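Local coordinates for protein Blo t 1 allergen (PDB 5JT8) that is a papain-family cysteine protease of a tropical mite and a human allergen, here with its propeptide region, and probably cleaves peptide bonds by a cysteine-histidine mechanism, at residues 140-145 and 281-285; 247-253 and 324-330; 159-165 and 199-205. One frame throughout, in Å; residues are numbered along the deposited sequence. Where two conformers were deposited one is given.

Interaction 1: 140-145 and 281-285; sequences FAAAGV and HAVIL
Ile-284 pushes its CD1 into a shallow notch on the helix, between the carbonyl of Ala-141 and the bare backbone at Gly-144. CD1 lies 3.3 Å from Ala-141 O and 3.5 Å from Gly-144 CA; because Gly-144 carries no side chain, the methyl can settle directly against the helix backbone. The torsions aim it there: CG1 lies beside the backbone N (chi1 -62°), anti to the carbonyl carbon, and CD1 continues the extended line. Ala-141 O is already bonded to Val-145 N within the helix, at 3.0 Å; CD1 merely packs against it. One turn on, Val-145 lays CG2 across the flank of Ile-284, 4.2 Å from CG1. Towards the start of the helix, Ala-141 CB meets Ala-282 CB methyl to methyl at 4.0 Å and lies 3.8 Å from Val-283 O. Small side chains and backbone make up the contact, which rests on van der Waals packing alone, with helix and strand running nearly parallel, 18° apart. It is the seam between the helical and beta-barrel halves of the papain fold. The strand begins at His-281, which bonds Asn-301 and stacks on Trp-303, as the catalytic histidine of papain does; the helix follows the oxidised Cys-137, probably the nucleophile. Helix 187-196 touches Ala-141 and Ala-142, while strand 281-291 is flanked in its sheet by strands 250-254 and 294-300.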
loop_
_atom_site.group_PDB
_atom_site.type_symbol
_atom_site.label_atom_id
_atom_site.label_comp_id
_atom_site.label_asym_id
_atom_site.label_seq_id
_atom_site.Cartn_x
_atom_site.Cartn_y
_atom_site.Cartn_z
ATOM N N PHE A 140 6.806 -1.703 -0.970
ATOM C CA PHE A 140 6.033 -2.131 -2.140
ATOM C C PHE A 140 5.372 -0.949 -2.867
ATOM O O PHE A 140 5.295 -0.943 -4.098
ATOM C CB PHE A 140 4.990 -3.179 -1.732
ATOM C CG PHE A 140 5.586 -4.539 -1.479
ATOM C CD1 PHE A 140 6.201 -4.832 -0.272
ATOM C CD2 PHE A 140 5.573 -5.506 -2.477
ATOM C CE1 PHE A 140 6.787 -6.093 -0.050
ATOM C CE2 PHE A 140 6.142 -6.745 -2.277
ATOM C CZ PHE A 140 6.759 -7.052 -1.061
ATOM N N ALA A 141 4.930 0.054 -2.113
ATOM C CA ALA A 141 4.234 1.182 -2.707
ATOM C C ALA A 141 5.208 2.020 -3.544
ATOM O O ALA A 141 4.911 2.408 -4.681
ATOM C CB ALA A 141 3.549 2.044 -1.607
ATOM N N ALA A 142 6.383 2.270 -2.988
ATOM C CA ALA A 142 7.402 3.009 -3.714
ATOM C C ALA A 142 7.857 2.224 -4.943
ATOM O O ALA A 142 7.962 2.773 -6.028
ATOM C CB ALA A 142 8.586 3.310 -2.804
ATOM N N ALA A 143 8.144 0.939 -4.760
ATOM C CA ALA A 143 8.629 0.125 -5.870
ATOM C C ALA A 143 7.571 0.054 -6.960
ATOM O O ALA A 143 7.895 0.085 -8.137
ATOM C CB ALA A 143 9.011 -1.271 -5.402
ATOM N N GLY A 144 6.308 -0.025 -6.544
ATOM C CA GLY A 144 5.175 -0.078 -7.455
ATOM C C GLY A 144 5.047 1.164 -8.333
ATOM O O GLY A 144 4.835 1.083 -9.546
ATOM N N VAL A 145 5.166 2.327 -7.716
ATOM C CA VAL A 145 5.167 3.578 -8.466
ATOM C C VAL A 145 6.331 3.583 -9.465
ATOM O O VAL A 145 6.133 3.882 -10.641
ATOM C CB VAL A 145 5.264 4.790 -7.522
ATOM C CG1 VAL A 145 5.664 6.047 -8.277
ATOM C CG2 VAL A 145 3.937 4.986 -6.810
ATOM N N HIS A 281 -0.799 2.135 6.727
ATOM C CA HIS A 281 -0.586 1.312 5.545
ATOM C C HIS A 281 -0.307 2.172 4.332
ATOM O O HIS A 281 -1.020 3.140 4.087
ATOM C CB HIS A 281 -1.808 0.443 5.311
ATOM C CG HIS A 281 -1.636 -0.582 4.235
ATOM N ND1 HIS A 281 -0.501 -1.352 4.109
ATOM C CD2 HIS A 281 -2.484 -0.998 3.264
ATOM C CE1 HIS A 281 -0.646 -2.178 3.089
ATOM N NE2 HIS A 281 -1.842 -1.989 2.565
ATOM N N ALA A 282 0.729 1.816 3.577
ATOM C CA ALA A 282 1.040 2.499 2.321
ATOM C C ALA A 282 0.524 1.701 1.133
ATOM O O ALA A 282 0.720 0.501 1.076
ATOM C CB ALA A 282 2.532 2.713 2.178
ATOM N N VAL A 283 -0.129 2.376 0.189
ATOM C CA VAL A 283 -0.581 1.731 -1.049
ATOM C C VAL A 283 -0.425 2.716 -2.204
ATOM O O VAL A 283 0.170 3.778 -2.024
ATOM C CB VAL A 283 -2.040 1.257 -0.968
ATOM C CG1 VAL A 283 -2.200 0.144 0.072
ATOM C CG2 VAL A 283 -2.986 2.440 -0.656
ATOM N N ILE A 284 -0.982 2.378 -3.362
ATOM C CA ILE A 284 -0.840 3.181 -4.576
ATOM C C ILE A 284 -2.198 3.539 -5.179
ATOM O O ILE A 284 -3.064 2.677 -5.312
ATOM C CB ILE A 284 0.002 2.412 -5.645
ATOM C CG1 ILE A 284 1.421 2.132 -5.114
ATOM C CG2 ILE A 284 0.056 3.157 -6.970
ATOM C CD1 ILE A 284 2.182 1.094 -5.964
ATOM N N LEU A 285 -2.381 4.807 -5.538
ATOM C CA LEU A 285 -3.516 5.206 -6.368
ATOM C C LEU A 285 -3.107 5.101 -7.822
ATOM O O LEU A 285 -2.083 5.654 -8.219
ATOM C CB LEU A 285 -3.971 6.632 -6.054
ATOM C CG LEU A 285 -4.556 6.950 -4.678
ATOM C CD1 LEU A 285 -4.872 8.446 -4.568
ATOM C CD2 LEU A 285 -5.814 6.112 -4.468
#

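Interaction 2: 247-253 and 324-330; sequences HGPVVIY and INNYVTY. Unlike the reference sequence in segment 324-330: Tyr-327 (reference Phe).
His-247 and Tyr-330 lie face to face in an offset stack, ring centres 4.0 Å apart and planes at 18°. Tyr-330 CE2 sits over the middle of the imidazole, whereas His-247 CG falls towards the rim of the phenol ring. With chi1 at 67° the Tyr-330 ring lies between its own N and carbonyl carbon, over the histidine; CB packs on Val-250 CG1, 3.8 Å away. Next along, Val-328 is the bump: its CG1 meets Val-250 CG2 at 3.6 Å, and its CG2 lies alongside Ile-252 CG2. Ile-252 sends CD1 onward into the fork of Ile-324, touching both CG1 and CG2. A single antiparallel hydrogen-bonded pair joins the backbones, Val-251 N to Thr-329 O at 3.0 Å and Thr-329 N to Val-251 O at 2.9 Å. It links the C-terminal strand, also paired with 227-230, to strand 250-254, in the barrel half of the papain fold. Weak CA-H...O contacts supplement the pair, Ile-252 CA to Tyr-327 O at 3.4 Å among them. A water accepts from Tyr-327 N (2.8 Å) and bridges to Tyr-253 O and Ile-324 O, with more acceptors nearby than protons. There Tyr-253 CB abuts Tyr-327 CD2, and the Tyr-253 hydroxyl bonds to Gly-185 and Ser-187.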
loop_
_atom_site.group_PDB
_atom_site.type_symbol
_atom_site.label_atom_id
_atom_site.label_comp_id
_atom_site.label_asym_id
_atom_site.label_seq_id
_atom_site.Cartn_x
_atom_site.Cartn_y
_atom_site.Cartn_z
ATOM N N HIS A 247 1.865 12.872 -13.310
ATOM C CA HIS A 247 3.103 12.253 -12.822
ATOM C C HIS A 247 3.029 10.732 -12.650
ATOM O O HIS A 247 4.014 10.118 -12.258
ATOM C CB HIS A 247 3.525 12.919 -11.507
ATOM C CG HIS A 247 3.733 14.394 -11.638
ATOM N ND1 HIS A 247 4.841 14.932 -12.251
ATOM C CD2 HIS A 247 2.956 15.444 -11.275
ATOM C CE1 HIS A 247 4.750 16.251 -12.243
ATOM N NE2 HIS A 247 3.615 16.588 -11.655
ATOM N N GLY A 248 1.883 10.124 -12.972
ATOM C CA GLY A 248 1.745 8.679 -12.830
ATOM C C GLY A 248 1.146 8.235 -11.499
ATOM O O GLY A 248 0.706 9.069 -10.697
ATOM N N PRO A 249 1.092 6.910 -11.268
ATOM C CA PRO A 249 0.589 6.372 -10.001
ATOM C C PRO A 249 1.328 6.969 -8.811
ATOM O O PRO A 249 2.530 7.271 -8.915
ATOM C CB PRO A 249 0.855 4.874 -10.131
ATOM C CG PRO A 249 0.682 4.627 -11.620
ATOM C CD PRO A 249 1.305 5.851 -12.270
ATOM N N VAL A 250 0.602 7.175 -7.716
ATOM C CA VAL A 250 1.156 7.834 -6.542
ATOM C C VAL A 250 1.040 6.950 -5.300
ATOM O O VAL A 250 0.120 6.141 -5.192
ATOM C CB VAL A 250 0.449 9.184 -6.287
ATOM C CG1 VAL A 250 0.644 10.119 -7.500
ATOM C CG2 VAL A 250 -1.031 8.980 -5.996
ATOM N N VAL A 251 2.000 7.087 -4.391
ATOM C CA VAL A 251 1.930 6.457 -3.071
ATOM C C VAL A 251 0.995 7.267 -2.201
ATOM O O VAL A 251 1.044 8.500 -2.214
ATOM C CB VAL A 251 3.307 6.389 -2.370
ATOM C CG1 VAL A 251 3.173 5.786 -0.965
ATOM C CG2 VAL A 251 4.291 5.600 -3.197
ATOM N N ILE A 252 0.128 6.579 -1.467
ATOM C CA ILE A 252 -0.651 7.204 -0.410
ATOM C C ILE A 252 -0.495 6.411 0.886
ATOM O O ILE A 252 -0.162 5.235 0.879
ATOM C CB ILE A 252 -2.165 7.295 -0.751
ATOM C CG1 ILE A 252 -2.752 5.895 -0.931
ATOM C CG2 ILE A 252 -2.407 8.109 -2.016
ATOM C CD1 ILE A 252 -4.274 5.848 -0.833
ATOM N N TYR A 253 -0.718 7.081 2.004
ATOM C CA TYR A 253 -0.738 6.430 3.302
ATOM C C TYR A 253 -2.129 6.495 3.869
ATOM O O TYR A 253 -2.733 7.566 3.912
ATOM C CB TYR A 253 0.237 7.083 4.262
ATOM C CG TYR A 253 1.605 6.477 4.209
ATOM C CD1 TYR A 253 2.458 6.756 3.159
ATOM C CD2 TYR A 253 2.040 5.613 5.206
ATOM C CE1 TYR A 253 3.708 6.207 3.106
ATOM C CE2 TYR A 253 3.302 5.055 5.159
ATOM C CZ TYR A 253 4.134 5.358 4.102
ATOM O OH TYR A 253 5.395 4.814 4.030
ATOM N N ILE A 324 -6.772 8.807 2.872
ATOM C CA ILE A 324 -6.204 8.668 1.531
ATOM C C ILE A 324 -5.483 9.930 1.036
ATOM O O ILE A 324 -4.421 9.841 0.409
ATOM C CB ILE A 324 -7.317 8.289 0.526
ATOM C CG1 ILE A 324 -7.622 6.795 0.628
ATOM C CG2 ILE A 324 -6.953 8.680 -0.917
ATOM C CD1 ILE A 324 -8.953 6.422 -0.020
ATOM N N ASN A 325 -6.050 11.099 1.330
ATOM C CA ASN A 325 -5.452 12.369 0.913
ATOM C C ASN A 325 -4.352 12.927 1.828
ATOM O O ASN A 325 -3.851 14.024 1.586
ATOM C CB ASN A 325 -6.536 13.453 0.796
ATOM C CG ASN A 325 -7.617 13.108 -0.207
ATOM O OD1 ASN A 325 -8.348 12.131 -0.040
ATOM N ND2 ASN A 325 -7.737 13.932 -1.253
ATOM N N ASN A 326 -4.001 12.220 2.894
ATOM C CA ASN A 326 -3.104 12.804 3.888
ATOM C C ASN A 326 -1.674 12.939 3.373
ATOM O O ASN A 326 -1.061 13.993 3.504
ATOM C CB ASN A 326 -3.117 11.980 5.185
ATOM C CG ASN A 326 -4.426 12.119 5.962
ATOM O OD1 ASN A 326 -5.268 12.953 5.632
ATOM N ND2 ASN A 326 -4.581 11.319 7.017
ATOM N N TYR A 327 -1.159 11.871 2.771
ATOM C CA TYR A 327 0.258 11.780 2.431
ATOM C C TYR A 327 0.470 11.197 1.052
ATOM O O TYR A 327 0.838 10.025 0.896
ATOM C CB TYR A 327 1.013 10.917 3.448
ATOM C CG TYR A 327 0.857 11.355 4.874
ATOM C CD1 TYR A 327 1.513 12.487 5.350
ATOM C CD2 TYR A 327 0.062 10.634 5.756
ATOM C CE1 TYR A 327 1.384 12.883 6.670
ATOM C CE2 TYR A 327 -0.081 11.028 7.070
ATOM C CZ TYR A 327 0.580 12.153 7.521
ATOM O OH TYR A 327 0.441 12.536 8.826
ATOM N N VAL A 328 0.256 12.024 0.046
ATOM C CA VAL A 328 0.346 11.583 -1.319
ATOM C C VAL A 328 1.694 12.001 -1.902
ATOM O O VAL A 328 2.086 13.173 -1.802
ATOM C CB VAL A 328 -0.800 12.158 -2.140
ATOM C CG1 VAL A 328 -0.740 11.655 -3.574
ATOM C CG2 VAL A 328 -2.139 11.783 -1.478
ATOM N N THR A 329 2.394 11.042 -2.502
ATOM C CA THR A 329 3.740 11.283 -3.014
ATOM C C THR A 329 3.890 10.753 -4.414
ATOM O O THR A 329 3.558 9.598 -4.666
ATOM C CB THR A 329 4.810 10.604 -2.147
ATOM O OG1 THR A 329 4.738 11.109 -0.814
ATOM C CG2 THR A 329 6.220 10.845 -2.729
ATOM N N TYR A 330 4.401 11.577 -5.328
ATOM C CA TYR A 330 4.719 11.083 -6.668
ATOM C C TYR A 330 6.238 11.061 -6.893
ATOM O O TYR A 330 7.004 11.659 -6.131
ATOM C CB TYR A 330 4.020 11.932 -7.746
ATOM C CG TYR A 330 4.499 13.390 -7.876
ATOM C CD1 TYR A 330 3.899 14.406 -7.149
ATOM C CD2 TYR A 330 5.518 13.740 -8.759
ATOM C CE1 TYR A 330 4.304 15.733 -7.285
ATOM C CE2 TYR A 330 5.922 15.067 -8.913
ATOM C CZ TYR A 330 5.305 16.058 -8.165
ATOM O OH TYR A 330 5.684 17.373 -8.295
HETATM O O HOH W 1 2.887 18.788 -9.547
HETATM O O HOH W 2 -2.377 9.483 2.151
#

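Interaction 3: 159-165 and 199-205; sequences ELSEQEL and LVEERNY. Unlike the reference sequence in segment 199-205: Arg-203 (reference Glu).
Glu-159, Leu-160 and Ser-161 run alongside Val-200 to Glu-202, and backbone bonds hold the two segments together. They tie the start of helix 162-168 to the loop after helix 187-196, in the helical half of the papain fold. Glu-202 N gives a nearly straight bond to Glu-159 O at 2.8 Å, its N-H coming in 30° off the carbonyl plane. Ser-161 N reaches Val-200 O in the carbonyl plane, at 3.1 Å.

Side-chain bonds add to this. Ser-161 is the N-cap of helix 162-168: its OG accepts from Glu-164 N and donates to Tyr-205 O, although the 2.5 Å modelled for that second bond is so short that its exact length is doubtful. Glu-164, fully extended, carries OE1 back to Val-200 N at 3.0 Å, met nearly along the C-O axis; OE2 forms a salt bridge with Arg-222 and a hydrogen bond with Tyr-193.

Packing covers the rest. The Tyr-205 ring lies against the first turn of the helix, with Glu-164 CA over its centre, Glu-164 CB in an off-centre CH-pi contact and Gln-163 CG 3.4 Å from CE1. Its hydroxyl goes on to Asp-167, next to Cys-168 of the disulfide with Cys-214. Leu-199 wedges CD2 against Leu-165 CG, 3.7 Å away, at about a right angle.

Carboxylates also gather. Glu-202 OE1 stands 4.0 Å from Glu-162 OE1, with one water between them, while a second water links Glu-202 OE1 to Gln-163 N and Tyr-205 O; Glu-202 OE2 accepts from Tyr-207 N. Glu-159 brings OE2 nearby, though Arg-129 offers it only a long, weak ion pair. The closeness of the Glu-162 and Glu-202 oxygens may raise the proton affinity of one, an effect the waters and Tyr-207 N would partly offset, whereas Glu-164, well supplied with donors, probably stays ionised.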
loop_
_atom_site.group_PDB
_atom_site.type_symbol
_atom_site.label_atom_id
_atom_site.label_comp_id
_atom_site.label_asym_id
_atom_site.label_seq_id
_atom_site.Cartn_x
_atom_site.Cartn_y
_atom_site.Cartn_z
ATOM N N GLU A 159 10.620 -5.891 -12.350
ATOM C CA GLU A 159 10.227 -6.214 -11.000
ATOM C C GLU A 159 11.390 -5.853 -10.086
ATOM O O GLU A 159 12.450 -6.484 -10.138
ATOM C CB GLU A 159 9.872 -7.690 -10.863
ATOM C CG GLU A 159 9.385 -8.035 -9.476
ATOM C CD GLU A 159 8.897 -9.456 -9.358
ATOM O OE1 GLU A 159 8.988 -10.209 -10.357
ATOM O OE2 GLU A 159 8.425 -9.817 -8.256
ATOM N N LEU A 160 11.192 -4.824 -9.274
ATOM C CA LEU A 160 12.240 -4.347 -8.389
ATOM C C LEU A 160 12.247 -5.100 -7.063
ATOM O O LEU A 160 11.246 -5.711 -6.669
ATOM C CB LEU A 160 12.080 -2.850 -8.149
ATOM C CG LEU A 160 12.159 -1.978 -9.402
ATOM C CD1 LEU A 160 11.878 -0.521 -9.062
ATOM C CD2 LEU A 160 13.495 -2.114 -10.104
ATOM N N SER A 161 13.387 -5.045 -6.385
ATOM C CA SER A 161 13.576 -5.701 -5.094
ATOM C C SER A 161 13.071 -4.866 -3.910
ATOM O O SER A 161 13.757 -3.938 -3.463
ATOM C CB SER A 161 15.066 -6.012 -4.891
ATOM O OG SER A 161 15.313 -6.644 -3.652
ATOM N N GLU A 162 11.887 -5.198 -3.401
ATOM C CA GLU A 162 11.425 -4.625 -2.144
ATOM C C GLU A 162 12.358 -4.980 -0.988
ATOM O O GLU A 162 12.532 -4.193 -0.058
ATOM C CB GLU A 162 10.005 -5.088 -1.807
ATOM C CG GLU A 162 8.909 -4.383 -2.593
ATOM C CD GLU A 162 8.725 -4.958 -3.993
ATOM O OE1 GLU A 162 9.394 -5.967 -4.329
ATOM O OE2 GLU A 162 7.898 -4.405 -4.757
ATOM N N GLN A 163 12.954 -6.166 -1.049
ATOM C CA GLN A 163 13.792 -6.650 0.046
ATOM C C GLN A 163 15.024 -5.748 0.204
ATOM O O GLN A 163 15.482 -5.495 1.323
ATOM C CB GLN A 163 14.209 -8.109 -0.189
ATOM C CG GLN A 163 14.921 -8.793 0.988
ATOM C CD GLN A 163 14.027 -8.978 2.198
ATOM O OE1 GLN A 163 12.944 -9.564 2.102
ATOM N NE2 GLN A 163 14.475 -8.471 3.347
ATOM N N GLU A 164 15.553 -5.252 -0.912
ATOM C CA GLU A 164 16.709 -4.372 -0.850
ATOM C C GLU A 164 16.323 -3.073 -0.138
ATOM O O GLU A 164 17.133 -2.490 0.578
ATOM C CB GLU A 164 17.274 -4.053 -2.241
ATOM C CG GLU A 164 18.525 -3.160 -2.157
ATOM C CD GLU A 164 19.146 -2.809 -3.488
ATOM O OE1 GLU A 164 18.552 -3.129 -4.545
ATOM O OE2 GLU A 164 20.232 -2.185 -3.476
ATOM N N LEU A 165 15.091 -2.617 -0.344
ATOM C CA LEU A 165 14.597 -1.446 0.369
ATOM C C LEU A 165 14.503 -1.743 1.869
ATOM O O LEU A 165 14.945 -0.948 2.709
ATOM C CB LEU A 165 13.236 -1.009 -0.169
ATOM C CG LEU A 165 13.230 -0.264 -1.503
ATOM C CD1 LEU A 165 11.808 -0.016 -1.977
ATOM C CD2 LEU A 165 14.034 1.061 -1.412
ATOM N N LEU A 199 17.678 0.526 -7.224
ATOM C CA LEU A 199 17.329 -0.835 -6.819
ATOM C C LEU A 199 17.660 -1.848 -7.900
ATOM O O LEU A 199 17.450 -1.579 -9.079
ATOM C CB LEU A 199 15.840 -0.943 -6.481
ATOM C CG LEU A 199 15.338 -0.207 -5.247
ATOM C CD1 LEU A 199 13.797 -0.185 -5.248
ATOM C CD2 LEU A 199 15.888 -0.865 -3.989
ATOM N N VAL A 200 18.174 -3.012 -7.506
ATOM C CA VAL A 200 18.341 -4.104 -8.457
ATOM C C VAL A 200 16.997 -4.811 -8.592
ATOM O O VAL A 200 16.073 -4.565 -7.810
ATOM C CB VAL A 200 19.426 -5.126 -8.034
ATOM C CG1 VAL A 200 20.798 -4.465 -7.956
ATOM C CG2 VAL A 200 19.049 -5.806 -6.721
ATOM N N GLU A 201 16.890 -5.697 -9.572
ATOM C CA GLU A 201 15.658 -6.455 -9.754
ATOM C C GLU A 201 15.487 -7.532 -8.695
ATOM O O GLU A 201 16.462 -7.994 -8.075
ATOM C CB GLU A 201 15.621 -7.104 -11.133
ATOM C CG GLU A 201 15.258 -6.170 -12.275
ATOM C CD GLU A 201 15.642 -6.780 -13.613
ATOM O OE1 GLU A 201 16.864 -6.896 -13.873
ATOM O OE2 GLU A 201 14.732 -7.166 -14.380
ATOM N N GLU A 202 14.231 -7.921 -8.511
ATOM C CA GLU A 202 13.839 -9.026 -7.648
ATOM C C GLU A 202 14.737 -10.267 -7.750
ATOM O O GLU A 202 15.111 -10.847 -6.729
ATOM C CB GLU A 202 12.382 -9.405 -7.960
ATOM C CG GLU A 202 11.863 -10.579 -7.169
ATOM C CD GLU A 202 11.689 -10.258 -5.700
ATOM O OE1 GLU A 202 11.629 -9.063 -5.362
ATOM O OE2 GLU A 202 11.606 -11.201 -4.890
ATOM N N ARG A 203 15.090 -10.662 -8.975
ATOM C CA ARG A 203 15.947 -11.831 -9.211
ATOM C C ARG A 203 17.236 -11.806 -8.405
ATOM O O ARG A 203 17.741 -12.842 -7.983
ATOM C CB ARG A 203 16.352 -11.944 -10.685
ATOM C CG ARG A 203 15.267 -12.208 -11.708
ATOM C CD ARG A 203 15.775 -11.753 -13.079
ATOM N NE ARG A 203 17.185 -12.121 -13.253
ATOM C CZ ARG A 203 18.118 -11.344 -13.800
ATOM N NH1 ARG A 203 17.807 -10.135 -14.252
ATOM N NH2 ARG A 203 19.368 -11.787 -13.898
ATOM N N ASN A 204 17.794 -10.615 -8.249
ATOM C CA ASN A 204 19.121 -10.471 -7.687
ATOM C C ASN A 204 19.098 -10.219 -6.181
ATOM O O ASN A 204 20.111 -10.370 -5.510
ATOM C CB ASN A 204 19.858 -9.347 -8.407
ATOM C CG ASN A 204 20.258 -9.731 -9.819
ATOM O OD1 ASN A 204 19.869 -9.082 -10.786
ATOM N ND2 ASN A 204 21.032 -10.796 -9.942
ATOM N N TYR A 205 17.942 -9.840 -5.647
ATOM C CA TYR A 205 17.819 -9.613 -4.210
ATOM C C TYR A 205 16.382 -9.990 -3.855
ATOM O O TYR A 205 15.525 -9.111 -3.732
ATOM C CB TYR A 205 18.118 -8.134 -3.850
ATOM C CG TYR A 205 18.431 -7.838 -2.382
ATOM C CD1 TYR A 205 17.832 -8.569 -1.369
ATOM C CD2 TYR A 205 19.444 -6.937 -2.024
ATOM C CE1 TYR A 205 18.135 -8.346 -0.040
ATOM C CE2 TYR A 205 19.754 -6.690 -0.675
ATOM C CZ TYR A 205 19.103 -7.406 0.312
ATOM O OH TYR A 205 19.403 -7.189 1.650
HETATM O O HOH W 3 9.275 -7.837 -6.166
HETATM O O HOH W 4 12.914 -8.183 -2.944
#

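Interactions 1 and 2 are directly joined: strands 281-291 and 250-254 are sheet neighbours, with probable hydrogen bonds from Leu-285 N to Val-250 O and from Ile-252 N to Val-283 O, both 2.9 Å, and their centres lie about 8 Å apart. Val-145 CG2 packs on Pro-249 O (3.4 Å) and Val-145 also touches Val-251, so the helix of interaction 1 meets strand 250-254 too. Elsewhere on the helix, Ala-143 CB and Phe-140 CD2 each meet Glu-162 OE2 at 3.4 Å, tying interaction 1 to interaction 3, about 15 Å away between centres. Interactions 2 and 3 do not touch (nearest atoms about 9 Å apart, centres about 22 Å). Interaction 1 therefore lies between them, at the domain seam beside Cys-137 and His-281, the probable catalytic pair.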